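Local coordinates for protein Cwp19 (Clostridioides difficile, PDB 5OQ3) that probably hydrolyses peptidoglycan in the cell wall, this chain being its TIM-barrel glycoside hydrolase domain, at residues Q72-P75 and K76-L80; V151-G155 and N156-Y160; K210-K214 and D215-R219; R276-K280 and Q281-D285; K341-V344 and Q345-T348. All blocks are in the same frame, centred on the assembly; numbering follows the deposited sequence.

All five are local contacts in one domain built on an eight-stranded parallel barrel, and they follow one another along the chain in numerical order. Contact 1 leaves the second barrel strand, 68-74; contact 2, the hairpin 151-154/157-160, comes between strands 118-123 and 186-189 in the chain, its centre about 17 Å away, and the two touch where Ser-77 OG meets Tyr-160 OH at 2.7 Å. Contact 3 starts helix 214-236, on which Trp-278 of contact 4 packs at the end of helix 275-280. Contact 5, starting helix 343-350, lies about 41 Å from contact 3 between centres. Contacts 1 and 2 thus join connections that follow barrel strands; the others start or end surrounding helices.

Contact 1: Q72-P75 and K76-L80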
# COMPACT_ATOMS: atom_id res chain seq x y z
N GLN A 72 5.05 -2.41 6.21
CA GLN A 72 5.79 -2.17 4.96
C GLN A 72 7.13 -2.88 4.99
O GLN A 72 8.10 -2.39 5.53
CB GLN A 72 5.96 -0.65 4.79
CG GLN A 72 6.40 -0.20 3.42
CD GLN A 72 6.42 1.29 3.30
OE1 GLN A 72 6.65 1.99 4.30
NE2 GLN A 72 6.22 1.81 2.08
N VAL A 73 7.14 -4.08 4.40
CA VAL A 73 8.31 -4.93 4.35
C VAL A 73 9.24 -4.63 3.17
O VAL A 73 10.38 -5.07 3.17
CB VAL A 73 7.95 -6.43 4.40
CG1 VAL A 73 7.17 -6.78 5.67
CG2 VAL A 73 7.23 -6.93 3.16
N ARG A 74 8.70 -3.94 2.16
CA ARG A 74 9.46 -3.49 0.96
C ARG A 74 9.13 -2.03 0.71
O ARG A 74 8.32 -1.71 -0.17
CB ARG A 74 9.09 -4.32 -0.26
CG ARG A 74 9.79 -3.94 -1.56
CD ARG A 74 9.16 -4.69 -2.71
NE ARG A 74 9.63 -4.27 -4.01
CZ ARG A 74 10.64 -4.80 -4.68
NH1 ARG A 74 11.36 -5.77 -4.17
NH2 ARG A 74 10.89 -4.37 -5.93
N PRO A 75 9.78 -1.12 1.47
CA PRO A 75 9.55 0.29 1.23
C PRO A 75 10.26 0.85 0.02
O PRO A 75 9.78 1.85 -0.53
CB PRO A 75 10.09 0.95 2.49
CG PRO A 75 11.11 0.03 3.01
CD PRO A 75 10.53 -1.33 2.72
N LYS A 76 11.35 0.22 -0.42
CA LYS A 76 12.24 0.83 -1.42
C LYS A 76 13.12 -0.23 -2.08
O LYS A 76 14.34 -0.27 -1.89
CB LYS A 76 13.06 1.93 -0.76
CG LYS A 76 13.89 2.76 -1.70
CD LYS A 76 14.77 3.69 -0.90
CE LYS A 76 15.91 4.18 -1.75
NZ LYS A 76 17.01 4.70 -0.91
N SER A 77 12.47 -1.11 -2.86
CA SER A 77 13.14 -2.26 -3.54
C SER A 77 14.12 -2.99 -2.61
O SER A 77 15.22 -3.37 -3.02
CB SER A 77 13.87 -1.81 -4.82
OG SER A 77 14.41 -2.94 -5.49
N ASP A 78 13.67 -3.23 -1.40
CA ASP A 78 14.51 -3.68 -0.30
C ASP A 78 13.65 -4.57 0.58
O ASP A 78 12.50 -4.90 0.24
CB ASP A 78 15.11 -2.49 0.43
CG ASP A 78 14.04 -1.57 1.03
OD1 ASP A 78 12.82 -1.83 0.82
OD2 ASP A 78 14.45 -0.59 1.72
N ALA A 79 14.21 -4.99 1.72
CA ALA A 79 13.55 -6.02 2.52
C ALA A 79 13.82 -5.78 3.99
O ALA A 79 14.98 -5.60 4.40
CB ALA A 79 14.04 -7.41 2.11
N LEU A 80 12.75 -5.85 4.78
CA LEU A 80 12.90 -5.96 6.23
C LEU A 80 12.78 -7.43 6.64
O LEU A 80 12.12 -7.77 7.62
CB LEU A 80 11.89 -5.06 6.97
CG LEU A 80 12.26 -3.56 6.90
CD1 LEU A 80 11.80 -2.86 5.64
CD2 LEU A 80 11.79 -2.79 8.10
O HOH W 1 11.48 -6.80 -1.44
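Arg-74 lies over the loop that follows it, and its side chain can be traced atom by atom against residues 77 and 78. CB and CG rest on the backbone carbonyl of Asp-78, with CG 3.4 Å from Asp-78 O. The chain is then extended to NE, CG standing opposite the backbone N (chi1 179°), and this carries the guanidinium across Ser-77. There Ser-77 CA sits 3.7 Å above the plane, over its centre. At the edge, a water in the guanidinium plane accepts from Arg-74 NH1 at 2.9 Å and donates to Asp-78 O at 2.7 Å, closing a bridge from tip to backbone. NE donates to Asn-124 O and NH2 to Pro-125 O, just past strand 118-123, and NH2 also bonds Tyr-170 OH of helix 165-181.

Beneath this, the Asp-78 side chain crosses Pro-75 at about a right angle. Its OD1 takes the N-H of Lys-76 at 2.8 Å, from 50° above the carboxylate plane, and packs 3.0 Å from Pro-75 CD, while OD2 is held by Ser-89. Leu-80 CD1 covers the same proline carbon at 3.5 Å. The backbone is closed by Leu-80 N to Val-73 O, 3.0 Å with an N-H...O angle of 154°. A buried loop folded back on the end of strand 68-74 is what results, part of a beta-to-alpha connection of the TIM barrel.

Contact 2: V151-G155 and N156-Y160; sequences VVKHG and NKYYY
A single water is gripped by His-154 and Tyr-159 across the hairpin: it lies 2.8 Å from His-154 ND1, in the plane of the imidazole, and 2.7 Å from Tyr-159 OH, with a weak third bond to His-154 O. Beside the water, His-154 CB packs 3.8 Å from Tyr-159 CE1, on the face of the sheet that also carries Val-152.

The other face carries, among others, Val-151, Lys-153 and Tyr-158. Lys-153 keeps a fully extended chain that runs over the Tyr-158 ring, its CG 3.9 Å from the ring centroid and only 19° off the normal, a CH-pi contact displaced toward the rim. Further out, CD reaches Tyr-158 OH. At the near end of the ring Val-151 CG1 meets Tyr-158 CD2 at 3.6 Å; a chi1 of 175° turns this branch, rather than CG2, to the ring.

Four backbone bonds join the strands in antiparallel register. Val-152 N to Tyr-159 O is nearly straight, 2.8 Å and 169°, and the pair His-154 and Lys-157 is bonded both ways around a type II' turn whose second residue, Gly-155, has positive phi. Chemically, then, backbone bonds join the strands of this surface hairpin; on one side an ordered water adds a polar link, and on the other the lysine carbons lie over the Tyr-158 face while Val-151 packs beside it.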
# COMPACT_ATOMS: atom_id res chain seq x y z
N VAL A 151 15.25 -0.75 -15.68
CA VAL A 151 15.14 0.46 -14.91
C VAL A 151 14.81 1.65 -15.81
O VAL A 151 15.44 1.82 -16.86
CB VAL A 151 16.50 0.73 -14.19
CG1 VAL A 151 16.50 2.04 -13.46
CG2 VAL A 151 16.85 -0.42 -13.27
N VAL A 152 13.89 2.50 -15.35
CA VAL A 152 13.50 3.71 -16.06
C VAL A 152 13.66 4.90 -15.12
O VAL A 152 13.17 4.86 -13.99
CB VAL A 152 12.03 3.63 -16.56
CG1 VAL A 152 11.57 4.93 -17.17
CG2 VAL A 152 11.82 2.52 -17.56
N LYS A 153 14.27 5.97 -15.62
CA LYS A 153 14.37 7.21 -14.88
C LYS A 153 13.19 8.09 -15.21
O LYS A 153 12.85 8.30 -16.39
CB LYS A 153 15.68 7.95 -15.24
CG LYS A 153 16.02 9.06 -14.28
CD LYS A 153 17.31 9.75 -14.64
CE LYS A 153 17.64 10.77 -13.57
NZ LYS A 153 18.97 11.38 -13.73
N HIS A 154 12.54 8.62 -14.16
CA HIS A 154 11.41 9.55 -14.31
C HIS A 154 11.67 10.69 -13.37
O HIS A 154 11.73 10.45 -12.16
CB HIS A 154 10.08 8.84 -14.00
CG HIS A 154 8.89 9.74 -14.14
ND1 HIS A 154 8.38 10.50 -13.09
CD2 HIS A 154 8.12 10.03 -15.22
CE1 HIS A 154 7.36 11.21 -13.53
NE2 HIS A 154 7.16 10.93 -14.81
N GLY A 155 11.83 11.91 -13.89
CA GLY A 155 12.27 13.03 -13.10
C GLY A 155 13.61 12.71 -12.45
O GLY A 155 14.56 12.30 -13.12
N ASN A 156 13.67 12.86 -11.14
CA ASN A 156 14.90 12.59 -10.39
C ASN A 156 14.88 11.26 -9.65
O ASN A 156 15.62 11.06 -8.71
CB ASN A 156 15.24 13.76 -9.47
CG ASN A 156 14.12 14.10 -8.50
OD1 ASN A 156 13.25 13.27 -8.20
ND2 ASN A 156 14.15 15.33 -7.98
N LYS A 157 14.05 10.34 -10.10
CA LYS A 157 13.91 9.04 -9.46
C LYS A 157 13.93 7.93 -10.50
O LYS A 157 13.66 8.14 -11.68
CB LYS A 157 12.57 8.99 -8.69
CG LYS A 157 12.55 9.88 -7.47
CD LYS A 157 11.17 10.02 -6.84
CE LYS A 157 10.72 8.72 -6.20
NZ LYS A 157 9.38 8.78 -5.56
N TYR A 158 14.22 6.73 -10.02
CA TYR A 158 14.27 5.53 -10.83
C TYR A 158 13.25 4.51 -10.37
O TYR A 158 12.97 4.39 -9.17
CB TYR A 158 15.65 4.89 -10.81
CG TYR A 158 16.76 5.71 -11.43
CD1 TYR A 158 17.43 6.68 -10.70
CD2 TYR A 158 17.16 5.48 -12.74
CE1 TYR A 158 18.48 7.41 -11.26
CE2 TYR A 158 18.19 6.21 -13.32
CZ TYR A 158 18.85 7.16 -12.58
OH TYR A 158 19.89 7.91 -13.13
N TYR A 159 12.72 3.76 -11.35
CA TYR A 159 11.61 2.80 -11.20
C TYR A 159 11.88 1.58 -12.01
O TYR A 159 12.48 1.66 -13.09
CB TYR A 159 10.33 3.48 -11.73
CG TYR A 159 9.95 4.73 -11.01
CD1 TYR A 159 10.49 5.93 -11.37
CD2 TYR A 159 9.01 4.72 -9.97
CE1 TYR A 159 10.17 7.09 -10.68
CE2 TYR A 159 8.69 5.87 -9.27
CZ TYR A 159 9.23 7.06 -9.67
OH TYR A 159 8.86 8.19 -8.97
N TYR A 160 11.34 0.44 -11.55
CA TYR A 160 11.25 -0.72 -12.43
C TYR A 160 10.17 -0.45 -13.49
O TYR A 160 9.16 0.19 -13.19
CB TYR A 160 10.92 -1.99 -11.67
CG TYR A 160 12.00 -2.40 -10.71
CD1 TYR A 160 13.26 -2.83 -11.17
CD2 TYR A 160 11.82 -2.28 -9.35
CE1 TYR A 160 14.26 -3.15 -10.29
CE2 TYR A 160 12.80 -2.63 -8.45
CZ TYR A 160 14.05 -3.05 -8.93
OH TYR A 160 15.03 -3.39 -8.03
O HOH W 2 8.91 10.47 -10.39

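Contact 3: K210-K214 and D215-R219; sequences KGQNK and DNWRR
Asn-213 accepts two hydrogen bonds from the first turn. Its OD1 takes Asn-216 N at 2.9 Å, in the plane of the amide C=O, and its backbone O receives Trp-217 N at 3.0 Å. Asn-216 OD1 in turn accepts from Arg-219 NH1 at 2.8 Å, 7° out of the guanidinium plane. A water bridges Gln-212 NE2 and Asn-216 ND2.

Packing is supplied by Gln-212, whose OE1 approaches the Trp-217 indole at its edge and meets Trp-217 CB at 3.7 Å; the amide and ring planes are 61° apart. Asp-215 O lies over the centre of one face of the Arg-219 guanidinium.

Charged groups gather further along. Lys-214 and Arg-218 lie side by side, with Lys-214 CE 3.8 Å above the Arg-218 guanidinium plane, toward its rim. The two cations are probably tempered by Asp-201, which forms a salt bridge with Arg-218 NH2; Asp-215 OD1 adds a long, out-of-plane charge contact to Arg-218 NH1. Asn-213 is a side-chain N-cap, beginning helix 214-236 of the layer around the TIM barrel.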
# COMPACT_ATOMS: atom_id res chain seq x y z
N LYS A 210 2.04 -4.28 -29.19
CA LYS A 210 1.17 -4.74 -30.28
C LYS A 210 0.38 -3.62 -30.94
O LYS A 210 -0.63 -3.86 -31.59
CB LYS A 210 0.18 -5.85 -29.82
CG LYS A 210 0.67 -7.08 -29.07
CD LYS A 210 1.28 -8.04 -29.96
CE LYS A 210 1.65 -9.33 -29.29
NZ LYS A 210 2.59 -10.00 -30.23
N GLY A 211 0.86 -2.38 -30.82
CA GLY A 211 0.19 -1.25 -31.43
C GLY A 211 -1.06 -0.78 -30.70
O GLY A 211 -1.79 0.06 -31.19
N GLN A 212 -1.31 -1.35 -29.53
CA GLN A 212 -2.46 -0.97 -28.68
C GLN A 212 -2.33 0.47 -28.23
O GLN A 212 -1.22 0.96 -28.09
CB GLN A 212 -2.51 -1.92 -27.45
CG GLN A 212 -3.68 -1.70 -26.52
CD GLN A 212 -3.79 -2.73 -25.45
OE1 GLN A 212 -2.77 -3.34 -25.03
NE2 GLN A 212 -5.01 -2.94 -24.94
N ASN A 213 -3.46 1.13 -27.97
CA ASN A 213 -3.44 2.41 -27.30
C ASN A 213 -2.48 2.30 -26.12
O ASN A 213 -2.60 1.42 -25.27
CB ASN A 213 -4.86 2.71 -26.81
CG ASN A 213 -4.95 3.97 -26.03
OD1 ASN A 213 -4.62 4.00 -24.85
ND2 ASN A 213 -5.33 5.03 -26.68
N LYS A 214 -1.54 3.23 -26.05
CA LYS A 214 -0.46 3.08 -25.11
C LYS A 214 -0.92 3.18 -23.66
O LYS A 214 -0.42 2.45 -22.80
CB LYS A 214 0.65 4.10 -25.37
CG LYS A 214 1.89 3.89 -24.47
CD LYS A 214 3.14 4.62 -24.94
CE LYS A 214 3.05 6.10 -24.79
NZ LYS A 214 4.26 6.69 -25.46
N ASP A 215 -1.89 4.03 -23.40
CA ASP A 215 -2.34 4.21 -22.05
C ASP A 215 -3.15 3.01 -21.60
O ASP A 215 -3.04 2.59 -20.44
CB ASP A 215 -3.10 5.50 -21.85
CG ASP A 215 -2.20 6.71 -21.93
OD1 ASP A 215 -0.98 6.60 -21.86
OD2 ASP A 215 -2.73 7.80 -22.00
N ASN A 216 -3.90 2.39 -22.50
CA ASN A 216 -4.58 1.17 -22.18
C ASN A 216 -3.57 0.02 -21.91
O ASN A 216 -3.79 -0.78 -21.00
CB ASN A 216 -5.55 0.73 -23.31
CG ASN A 216 -6.73 1.68 -23.52
OD1 ASN A 216 -6.95 2.58 -22.75
ND2 ASN A 216 -7.50 1.42 -24.57
N TRP A 217 -2.51 -0.01 -22.69
CA TRP A 217 -1.46 -0.99 -22.49
C TRP A 217 -0.79 -0.80 -21.12
O TRP A 217 -0.55 -1.77 -20.42
CB TRP A 217 -0.44 -0.88 -23.64
CG TRP A 217 0.79 -1.70 -23.51
CD1 TRP A 217 0.93 -3.04 -23.71
CD2 TRP A 217 2.07 -1.21 -23.10
NE1 TRP A 217 2.23 -3.39 -23.48
CE2 TRP A 217 2.95 -2.28 -23.10
CE3 TRP A 217 2.54 0.05 -22.72
CZ2 TRP A 217 4.30 -2.15 -22.71
CZ3 TRP A 217 3.83 0.19 -22.38
CH2 TRP A 217 4.71 -0.89 -22.37
N ARG A 218 -0.51 0.43 -20.71
CA ARG A 218 0.07 0.68 -19.40
C ARG A 218 -0.88 0.22 -18.28
O ARG A 218 -0.44 -0.41 -17.31
CB ARG A 218 0.38 2.18 -19.21
CG ARG A 218 1.58 2.65 -20.03
CD ARG A 218 1.84 4.08 -19.79
NE ARG A 218 3.07 4.53 -20.45
CZ ARG A 218 3.35 5.79 -20.71
NH1 ARG A 218 2.49 6.74 -20.41
NH2 ARG A 218 4.51 6.07 -21.29
N ARG A 219 -2.18 0.51 -18.41
CA ARG A 219 -3.14 -0.00 -17.43
C ARG A 219 -3.12 -1.53 -17.36
O ARG A 219 -3.15 -2.11 -16.25
CB ARG A 219 -4.56 0.57 -17.66
CG ARG A 219 -4.76 2.01 -17.19
CD ARG A 219 -6.17 2.53 -17.53
NE ARG A 219 -6.34 2.92 -18.92
CZ ARG A 219 -6.03 4.11 -19.42
NH1 ARG A 219 -6.25 4.35 -20.69
NH2 ARG A 219 -5.53 5.05 -18.62
O HOH W 3 -7.18 -1.15 -26.04
O HOH W 4 -5.03 7.52 -24.53

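Contact 4: R276-K280 and Q281-D285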
# COMPACT_ATOMS: atom_id res chain seq x y z
N ARG A 276 -11.26 -0.13 -11.20
CA ARG A 276 -12.49 -0.81 -11.64
C ARG A 276 -12.18 -2.11 -12.33
O ARG A 276 -12.89 -3.09 -12.12
CB ARG A 276 -13.32 0.13 -12.51
CG ARG A 276 -14.50 -0.59 -13.12
CD ARG A 276 -15.41 0.33 -13.92
NE ARG A 276 -16.11 1.23 -13.03
CZ ARG A 276 -16.88 2.23 -13.43
NH1 ARG A 276 -17.04 2.48 -14.72
NH2 ARG A 276 -17.51 2.99 -12.55
N ALA A 277 -11.20 -2.13 -13.22
CA ALA A 277 -10.83 -3.37 -13.89
C ALA A 277 -10.39 -4.41 -12.89
O ALA A 277 -10.68 -5.61 -13.06
CB ALA A 277 -9.71 -3.08 -14.92
N TRP A 278 -9.63 -4.04 -11.89
CA TRP A 278 -9.15 -4.98 -10.91
C TRP A 278 -10.33 -5.65 -10.23
O TRP A 278 -10.32 -6.85 -9.96
CB TRP A 278 -8.29 -4.31 -9.84
CG TRP A 278 -7.17 -3.47 -10.31
CD1 TRP A 278 -6.57 -3.46 -11.53
CD2 TRP A 278 -6.48 -2.52 -9.50
NE1 TRP A 278 -5.59 -2.51 -11.57
CE2 TRP A 278 -5.50 -1.94 -10.31
CE3 TRP A 278 -6.61 -2.10 -8.16
CZ2 TRP A 278 -4.67 -0.92 -9.84
CZ3 TRP A 278 -5.79 -1.13 -7.70
CH2 TRP A 278 -4.80 -0.56 -8.51
N ILE A 279 -11.32 -4.87 -9.88
CA ILE A 279 -12.51 -5.36 -9.21
C ILE A 279 -13.32 -6.25 -10.13
O ILE A 279 -13.68 -7.38 -9.77
CB ILE A 279 -13.35 -4.18 -8.65
CG1 ILE A 279 -12.60 -3.45 -7.54
CG2 ILE A 279 -14.73 -4.64 -8.17
CD1 ILE A 279 -13.15 -2.11 -7.20
N LYS A 280 -13.57 -5.80 -11.34
CA LYS A 280 -14.43 -6.54 -12.24
C LYS A 280 -13.83 -7.84 -12.67
O LYS A 280 -14.55 -8.80 -12.88
CB LYS A 280 -14.85 -5.64 -13.40
CG LYS A 280 -15.63 -4.38 -12.91
CD LYS A 280 -17.10 -4.60 -12.61
CE LYS A 280 -17.43 -5.15 -11.24
NZ LYS A 280 -18.74 -5.89 -11.32
N GLN A 281 -12.52 -7.89 -12.84
CA GLN A 281 -11.80 -9.12 -13.24
C GLN A 281 -11.35 -9.98 -12.04
O GLN A 281 -10.80 -11.07 -12.22
CB GLN A 281 -10.61 -8.79 -14.11
CG GLN A 281 -11.02 -8.18 -15.44
CD GLN A 281 -9.82 -7.78 -16.28
OE1 GLN A 281 -8.84 -8.54 -16.39
NE2 GLN A 281 -9.88 -6.56 -16.86
N GLY A 282 -11.59 -9.51 -10.82
CA GLY A 282 -11.25 -10.28 -9.65
C GLY A 282 -9.76 -10.51 -9.49
O GLY A 282 -9.28 -11.58 -9.13
N LEU A 283 -8.99 -9.44 -9.71
CA LEU A 283 -7.56 -9.51 -9.66
C LEU A 283 -7.01 -9.35 -8.23
O LEU A 283 -5.83 -9.53 -7.98
CB LEU A 283 -6.89 -8.43 -10.54
CG LEU A 283 -7.37 -8.42 -12.00
CD1 LEU A 283 -6.61 -7.38 -12.79
CD2 LEU A 283 -7.28 -9.79 -12.63
N ILE A 284 -7.91 -8.96 -7.32
CA ILE A 284 -7.57 -8.70 -5.94
C ILE A 284 -8.67 -9.31 -5.06
O ILE A 284 -9.81 -9.46 -5.51
CB ILE A 284 -7.42 -7.16 -5.67
CG1 ILE A 284 -8.69 -6.37 -6.03
CG2 ILE A 284 -6.19 -6.61 -6.41
CD1 ILE A 284 -8.57 -4.89 -5.86
N ASP A 285 -8.31 -9.61 -3.81
CA ASP A 285 -9.31 -10.03 -2.83
C ASP A 285 -9.96 -8.88 -2.07
O ASP A 285 -11.09 -9.00 -1.60
CB ASP A 285 -8.69 -10.97 -1.80
CG ASP A 285 -8.20 -12.28 -2.38
OD1 ASP A 285 -8.95 -12.91 -3.11
OD2 ASP A 285 -7.04 -12.63 -2.09
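Trp-278 and Leu-283 meet through both backbone and side chain where the chain leaves the helix. Leu-283 N donates to Trp-278 O at 2.9 Å, with an N-H...O angle of 169° and the donor in the carbonyl plane. The leucine side chain then lies across the tryptophan at about a right angle, its CD1 4.1 Å from Trp-278 CD1. Ile-284 approaches the same residue at another point: its CD1 reaches Trp-278 CB at 4.0 Å and lies at the indole edge near CE3. That methyl gets there because CG1 sits between the backbone N and the carbonyl carbon (chi1 57°), with CD1 extended beyond it.

The next shell is the final turn that sets up this packing. Gln-281 N makes a regular helical bond to Ala-277 O at 2.9 Å, and its extended side chain passes Ala-277 O and brings NE2 within 4.0 Å of Ala-277 CB. Gly-282 N reaches Ile-279 O at 3.2 Å, but from far above the carbonyl plane. The positive phi of Gly-282, 65°, reverses the chain and brings Leu-283 and Ile-284 back against the helix.

Farther out, Trp-278 packs on Val-222 and Leu-226 of helix 214-236 and meets the ring of Phe-193, while Ile-284 rests on Phe-242 and Val-244 of strand 241-244. A Schellman motif thus ends helix 275-280 and leads the chain into barrel strand 286-287.

Contact 5: K341-V344 and Q345-T348; sequences KEIV and QQVT
Helix 343-350, which connects barrel strands 319-324 and 356-361 in a beta-alpha-beta unit, starts here with Glu-342 at the N-cap position. Glu-342 and Gln-346 meet one turn apart in two ways. Gln-346 N donates to Glu-342 O at 3.0 Å, and Gln-346 NE2 donates to Glu-342 OE1 at 3.1 Å. The side-chain bond reaches the carboxylate on its anti side, 20° out of plane, and the two flat groups stand 76° apart. Glu-342 CG lies between its backbone N and carbonyl carbon (chi1 62°), from where the extended chain runs toward the amide. OE1 also accepts from Ile-295 N, so the carboxylate has a partner in a neighbouring loop as well.

Two residues further along, Thr-348 grips Val-344 O twice. Thr-348 N reaches Val-344 O at 2.9 Å, and Thr-348 OG1 reaches the same oxygen at 2.7 Å from the opposite face of the carbonyl plane.

On the inner side, Ile-343 CD1 lies 4.2 Å from Val-347 CG2. Both residues face Gln-324 and Tyr-361 on the flanking strands, and Val-344 and Val-347 also touch Leu-380 of helix 371-381. The chemistry is therefore divided: apolar branches set the helix against the barrel, the doubly bonded Val-344 carbonyl ties in the threonine hydroxyl, and the glutamate oxygen, shared by an amide N-H and a backbone N-H, links the helix start to the loop.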
# COMPACT_ATOMS: atom_id res chain seq x y z
N LYS A 341 -10.60 14.59 13.79
CA LYS A 341 -11.68 15.15 14.58
C LYS A 341 -13.06 14.61 14.21
O LYS A 341 -13.97 14.61 15.05
CB LYS A 341 -11.65 16.69 14.46
CG LYS A 341 -12.64 17.41 15.31
CD LYS A 341 -12.38 18.90 15.24
CE LYS A 341 -12.81 19.52 13.92
NZ LYS A 341 -13.14 20.97 14.13
N GLU A 342 -13.19 14.10 12.97
CA GLU A 342 -14.48 13.58 12.50
C GLU A 342 -14.44 12.12 12.23
O GLU A 342 -15.31 11.61 11.51
CB GLU A 342 -14.98 14.33 11.28
CG GLU A 342 -14.13 14.27 10.03
CD GLU A 342 -14.76 15.03 8.88
OE1 GLU A 342 -14.97 14.43 7.81
OE2 GLU A 342 -15.03 16.25 9.03
N ILE A 343 -13.50 11.42 12.85
CA ILE A 343 -13.40 10.01 12.49
C ILE A 343 -14.63 9.21 12.93
O ILE A 343 -15.03 8.28 12.23
CB ILE A 343 -12.09 9.40 13.04
CG1 ILE A 343 -11.78 8.02 12.39
CG2 ILE A 343 -12.12 9.22 14.54
CD1 ILE A 343 -11.71 8.02 10.86
N VAL A 344 -15.24 9.54 14.06
CA VAL A 344 -16.45 8.82 14.45
C VAL A 344 -17.56 9.02 13.41
O VAL A 344 -18.25 8.09 13.02
CB VAL A 344 -16.90 9.23 15.88
CG1 VAL A 344 -18.27 8.63 16.17
CG2 VAL A 344 -15.88 8.73 16.90
N GLN A 345 -17.73 10.25 12.97
CA GLN A 345 -18.70 10.55 11.91
C GLN A 345 -18.41 9.76 10.62
O GLN A 345 -19.34 9.21 9.99
CB GLN A 345 -18.70 12.05 11.64
CG GLN A 345 -19.74 12.49 10.63
CD GLN A 345 -19.68 13.96 10.29
OE1 GLN A 345 -18.85 14.69 10.81
NE2 GLN A 345 -20.53 14.39 9.36
N GLN A 346 -17.15 9.71 10.20
CA GLN A 346 -16.81 8.95 9.02
C GLN A 346 -17.12 7.48 9.16
O GLN A 346 -17.72 6.91 8.25
CB GLN A 346 -15.34 9.19 8.63
CG GLN A 346 -15.01 10.60 8.19
CD GLN A 346 -13.72 10.70 7.39
OE1 GLN A 346 -12.88 9.78 7.36
NE2 GLN A 346 -13.50 11.87 6.79
N VAL A 347 -16.70 6.84 10.25
CA VAL A 347 -16.91 5.42 10.36
C VAL A 347 -18.39 5.09 10.57
O VAL A 347 -18.89 4.10 10.06
CB VAL A 347 -16.02 4.80 11.46
CG1 VAL A 347 -16.35 3.34 11.69
CG2 VAL A 347 -14.55 4.92 11.07
N THR A 348 -19.13 5.96 11.25
CA THR A 348 -20.58 5.79 11.38
C THR A 348 -21.25 5.77 9.99
O THR A 348 -22.11 4.94 9.70
CB THR A 348 -21.16 6.88 12.28
OG1 THR A 348 -20.57 6.79 13.59
CG2 THR A 348 -22.68 6.76 12.41